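Local atomic coordinates of N-acetylglucosamine 2-epimerase (Xylella fastidiosa, PDB entry 3GT5), a protein that probably acts as a sugar isomerase of the N-acylglucosamine 2-epimerase family. Residues A8-M19 and M380-W391. Numbering follows the deposited sequence.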
loop_
_atom_site.group_PDB
_atom_site.type_symbol
_atom_site.label_atom_id
_atom_site.label_comp_id
_atom_site.label_asym_id
_atom_site.label_seq_id
_atom_site.Cartn_x
_atom_site.Cartn_y
_atom_site.Cartn_z
ATOM N N ALA A 8 7.582 17.987 11.161
ATOM C CA ALA A 8 8.414 17.569 10.054
ATOM C C ALA A 8 9.780 17.002 10.483
ATOM O O ALA A 8 10.288 16.070 9.858
ATOM C CB ALA A 8 8.605 18.733 9.056
ATOM N N ASP A 9 10.355 17.556 11.552
ATOM C CA ASP A 9 11.601 17.067 12.126
ATOM C C ASP A 9 11.471 15.577 12.470
ATOM O O ASP A 9 12.304 14.770 12.094
ATOM C CB ASP A 9 11.897 17.877 13.412
ATOM C CG ASP A 9 13.169 17.437 14.131
ATOM O OD1 ASP A 9 14.204 17.236 13.453
ATOM O OD2 ASP A 9 13.136 17.330 15.391
ATOM N N PHE A 10 10.417 15.233 13.189
ATOM C CA PHE A 10 10.188 13.866 13.571
ATOM C C PHE A 10 10.019 13.002 12.309
ATOM O O PHE A 10 10.666 11.945 12.161
ATOM C CB PHE A 10 8.965 13.707 14.471
ATOM C CG PHE A 10 8.619 12.284 14.674
ATOM C CD1 PHE A 10 9.381 11.514 15.558
ATOM C CD2 PHE A 10 7.619 11.677 13.919
ATOM C CE1 PHE A 10 9.161 10.174 15.702
ATOM C CE2 PHE A 10 7.403 10.338 14.058
ATOM C CZ PHE A 10 8.174 9.578 14.934
ATOM N N LEU A 11 9.117 13.424 11.433
ATOM C CA LEU A 11 8.786 12.602 10.247
ATOM C C LEU A 11 9.978 12.370 9.321
ATOM O O LEU A 11 10.231 11.240 8.838
ATOM C CB LEU A 11 7.584 13.196 9.483
ATOM C CG LEU A 11 6.300 13.274 10.338
ATOM C CD1 LEU A 11 5.272 14.277 9.805
ATOM C CD2 LEU A 11 5.675 11.896 10.478
ATOM N N ARG A 12 10.753 13.432 9.062
ATOM C CA ARG A 12 11.925 13.312 8.212
ATOM C C ARG A 12 12.999 12.417 8.823
ATOM O O ARG A 12 13.591 11.595 8.134
ATOM C CB ARG A 12 12.517 14.703 7.874
ATOM C CG ARG A 12 11.635 15.487 6.865
ATOM C CD ARG A 12 12.169 16.943 6.543
ATOM N NE ARG A 12 13.639 16.984 6.559
ATOM C CZ ARG A 12 14.475 16.996 5.507
ATOM N NH1 ARG A 12 14.048 17.014 4.238
ATOM N NH2 ARG A 12 15.796 17.008 5.742
ATOM N N THR A 13 13.199 12.567 10.135
ATOM C CA THR A 13 14.180 11.772 10.839
ATOM C C THR A 13 13.743 10.323 10.802
ATOM O O THR A 13 14.562 9.455 10.607
ATOM C CB THR A 13 14.401 12.250 12.300
ATOM O OG1 THR A 13 14.772 13.640 12.284
ATOM C CG2 THR A 13 15.531 11.449 13.004
ATOM N N HIS A 14 12.457 10.072 11.006
ATOM C CA HIS A 14 11.965 8.704 11.002
ATOM C C HIS A 14 12.141 8.038 9.648
ATOM O O HIS A 14 12.566 6.873 9.576
ATOM C CB HIS A 14 10.521 8.611 11.482
ATOM C CG HIS A 14 10.018 7.209 11.521
ATOM N ND1 HIS A 14 10.643 6.220 12.263
ATOM C CD2 HIS A 14 9.037 6.591 10.818
ATOM C CE1 HIS A 14 10.020 5.067 12.057
ATOM N NE2 HIS A 14 9.030 5.269 11.195
ATOM N N ILE A 15 11.814 8.759 8.583
ATOM C CA ILE A 15 12.021 8.249 7.247
ATOM C C ILE A 15 13.520 7.918 7.006
ATOM O O ILE A 15 13.902 6.871 6.474
ATOM C CB ILE A 15 11.534 9.248 6.162
ATOM C CG1 ILE A 15 10.006 9.358 6.135
ATOM C CG2 ILE A 15 12.064 8.762 4.737
ATOM C CD1 ILE A 15 9.473 10.657 5.443
ATOM N N SER A 16 14.402 8.804 7.459
ATOM C CA SER A 16 15.825 8.621 7.257
ATOM C C SER A 16 16.338 7.441 8.080
ATOM O O SER A 16 17.228 6.720 7.652
ATOM C CB SER A 16 16.581 9.918 7.573
ATOM O OG SER A 16 16.303 10.896 6.571
ATOM N N ASP A 17 15.742 7.224 9.249
ATOM C CA ASP A 17 16.116 6.047 10.065
ATOM C C ASP A 17 15.745 4.726 9.340
ATOM O O ASP A 17 16.515 3.750 9.282
ATOM C CB ASP A 17 15.427 6.052 11.420
ATOM C CG ASP A 17 15.872 7.191 12.356
ATOM O OD1 ASP A 17 16.959 7.789 12.213
ATOM O OD2 ASP A 17 15.092 7.493 13.277
ATOM N N THR A 18 14.560 4.692 8.750
ATOM C CA THR A 18 14.130 3.491 8.016
ATOM C C THR A 18 14.961 3.287 6.740
ATOM O O THR A 18 15.374 2.199 6.408
ATOM C CB THR A 18 12.644 3.585 7.727
ATOM O OG1 THR A 18 11.930 3.738 8.961
ATOM C CG2 THR A 18 12.159 2.360 6.942
ATOM N N MET A 19 15.272 4.365 6.034
ATOM C CA MET A 19 16.174 4.267 4.884
ATOM C C MET A 19 17.553 3.724 5.278
ATOM O O MET A 19 18.120 2.945 4.536
ATOM C CB MET A 19 16.313 5.580 4.135
ATOM C CG MET A 19 15.042 6.055 3.420
ATOM S SD MET A 19 14.478 4.943 2.061
ATOM C CE MET A 19 15.848 5.084 0.903
ATOM N N MET A 380 7.074 4.543 5.678
ATOM C CA MET A 380 7.662 5.736 5.056
ATOM C C MET A 380 6.661 6.499 4.209
ATOM O O MET A 380 6.614 7.733 4.267
ATOM C CB MET A 380 8.891 5.379 4.220
ATOM C CG MET A 380 10.167 4.981 5.044
ATOM S SD MET A 380 11.718 4.710 4.071
ATOM C CE MET A 380 11.251 3.139 3.263
ATOM N N GLY A 381 5.841 5.785 3.459
ATOM C CA GLY A 381 4.745 6.409 2.698
ATOM C C GLY A 381 3.752 7.222 3.531
ATOM O O GLY A 381 3.306 8.292 3.116
ATOM N N ALA A 382 3.370 6.690 4.691
ATOM C CA ALA A 382 2.560 7.411 5.610
ATOM C C ALA A 382 3.238 8.706 6.062
ATOM O O ALA A 382 2.591 9.753 6.152
ATOM C CB ALA A 382 2.206 6.528 6.839
ATOM N N CYS A 383 4.529 8.645 6.351
ATOM C CA CYS A 383 5.281 9.831 6.783
ATOM C C CYS A 383 5.381 10.853 5.645
ATOM O O CYS A 383 5.211 12.053 5.866
ATOM C CB CYS A 383 6.675 9.461 7.275
ATOM S SG CYS A 383 6.573 8.533 8.832
ATOM N N HIS A 384 5.623 10.391 4.435
ATOM C CA HIS A 384 5.668 11.304 3.279
ATOM C C HIS A 384 4.318 11.963 3.095
ATOM O O HIS A 384 4.241 13.160 2.768
ATOM C CB HIS A 384 6.047 10.593 1.971
ATOM C CG HIS A 384 7.474 10.128 1.897
ATOM N ND1 HIS A 384 8.547 10.995 1.854
ATOM C CD2 HIS A 384 8.001 8.883 1.804
ATOM C CE1 HIS A 384 9.673 10.302 1.728
ATOM N NE2 HIS A 384 9.373 9.015 1.721
ATOM N N GLU A 385 3.241 11.203 3.291
ATOM C CA GLU A 385 1.912 11.768 3.162
ATOM C C GLU A 385 1.649 12.831 4.250
ATOM O O GLU A 385 1.116 13.875 3.942
ATOM C CB GLU A 385 0.794 10.706 3.203
ATOM C CG GLU A 385 -0.577 11.261 2.724
ATOM C CD GLU A 385 -0.472 11.956 1.360
ATOM O OE1 GLU A 385 0.036 11.322 0.373
ATOM O OE2 GLU A 385 -0.848 13.167 1.303
ATOM N N VAL A 386 2.042 12.570 5.494
ATOM C CA VAL A 386 1.818 13.554 6.557
ATOM C C VAL A 386 2.631 14.803 6.271
ATOM O O VAL A 386 2.150 15.915 6.558
ATOM C CB VAL A 386 2.114 13.026 7.948
ATOM C CG1 VAL A 386 1.790 14.108 9.028
ATOM C CG2 VAL A 386 1.299 11.737 8.195
ATOM N N LEU A 387 3.801 14.641 5.649
ATOM C CA LEU A 387 4.617 15.795 5.262
ATOM C C LEU A 387 3.904 16.730 4.262
ATOM O O LEU A 387 4.244 17.906 4.194
ATOM C CB LEU A 387 5.979 15.398 4.699
ATOM C CG LEU A 387 6.943 14.945 5.822
ATOM C CD1 LEU A 387 8.138 14.187 5.267
ATOM C CD2 LEU A 387 7.336 16.131 6.801
ATOM N N ASN A 388 2.932 16.223 3.519
ATOM C CA ASN A 388 2.111 17.078 2.653
ATOM C C ASN A 388 1.153 18.034 3.370
ATOM O O ASN A 388 0.623 18.944 2.729
ATOM C CB ASN A 388 1.286 16.223 1.680
ATOM C CG ASN A 388 2.112 15.586 0.597
ATOM O OD1 ASN A 388 3.173 16.090 0.232
ATOM N ND2 ASN A 388 1.631 14.450 0.068
ATOM N N VAL A 389 0.894 17.847 4.662
ATOM C CA VAL A 389 -0.051 18.701 5.373
ATOM C C VAL A 389 0.556 19.409 6.570
ATOM O O VAL A 389 -0.163 20.050 7.300
ATOM C CB VAL A 389 -1.331 17.927 5.844
ATOM C CG1 VAL A 389 -2.060 17.304 4.647
ATOM C CG2 VAL A 389 -0.990 16.845 6.904
ATOM N N VAL A 390 1.853 19.278 6.810
ATOM C CA VAL A 390 2.496 20.009 7.902
ATOM C C VAL A 390 3.599 20.915 7.341
ATOM O O VAL A 390 3.985 20.795 6.172
ATOM C CB VAL A 390 3.045 19.065 9.020
ATOM C CG1 VAL A 390 1.923 18.202 9.548
ATOM C CG2 VAL A 390 4.216 18.256 8.532
ATOM N N TRP A 391 4.057 21.858 8.159
ATOM C CA TRP A 391 5.084 22.789 7.754
ATOM C C TRP A 391 6.383 22.014 7.685
ATOM O O TRP A 391 6.704 21.304 8.642
ATOM C CB TRP A 391 5.261 23.906 8.781
ATOM C CG TRP A 391 6.530 24.660 8.612
ATOM C CD1 TRP A 391 7.681 24.537 9.365
ATOM C CD2 TRP A 391 6.797 25.673 7.641
ATOM N NE1 TRP A 391 8.632 25.415 8.919
ATOM C CE2 TRP A 391 8.121 26.121 7.856
ATOM C CE3 TRP A 391 6.045 26.247 6.601
ATOM C CZ2 TRP A 391 8.721 27.110 7.053
ATOM C CZ3 TRP A 391 6.640 27.226 5.811
ATOM C CH2 TRP A 391 7.966 27.653 6.049
HETATM O O HOH W 1 6.433 20.540 11.147
#
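Ala8, in the first turn of helix 8-22, sets its CB against CD2 of Leu387 (3.7 Å), while a water accepts a hydrogen bond from its backbone N and donates one to Trp391 O, bridging the start of the helix to the C-terminal tail. Leu11 splits its branches: CD1 crosses Val386 at about a right angle to meet CG1 (3.6 Å), and CD2 lies 3.9 Å from Cys383 SG. Leu387 enters as a knob among Ala8, Leu11, Arg12 and Ile15. At His14, CG anti to the backbone N (chi1 -178°) swings the ring so that CD2 meets Cys383 SG edge-on, in the ring plane, at 3.7 Å; its NE2 is hydrogen-bonded to Trp354 NE1. Ile15 is the reciprocal knob, among Met380, Cys383, His384 and Leu387; its CD1 makes a CH-pi contact 3.8 Å from the centroid of the His384 ring, over one face. Thr18 CG2 touches Met380 SD tip to tip, and the sulfurs of Met19 and Met380 approach to 3.4 Å. No direct hydrogen bond links the two segments, whose helical parts run roughly antiparallel (153°), their axes approaching to 9.5 Å. The contact joins the first and last helices of the (alpha/alpha)6 barrel, with helices 51-68 and 329-346 packing against both.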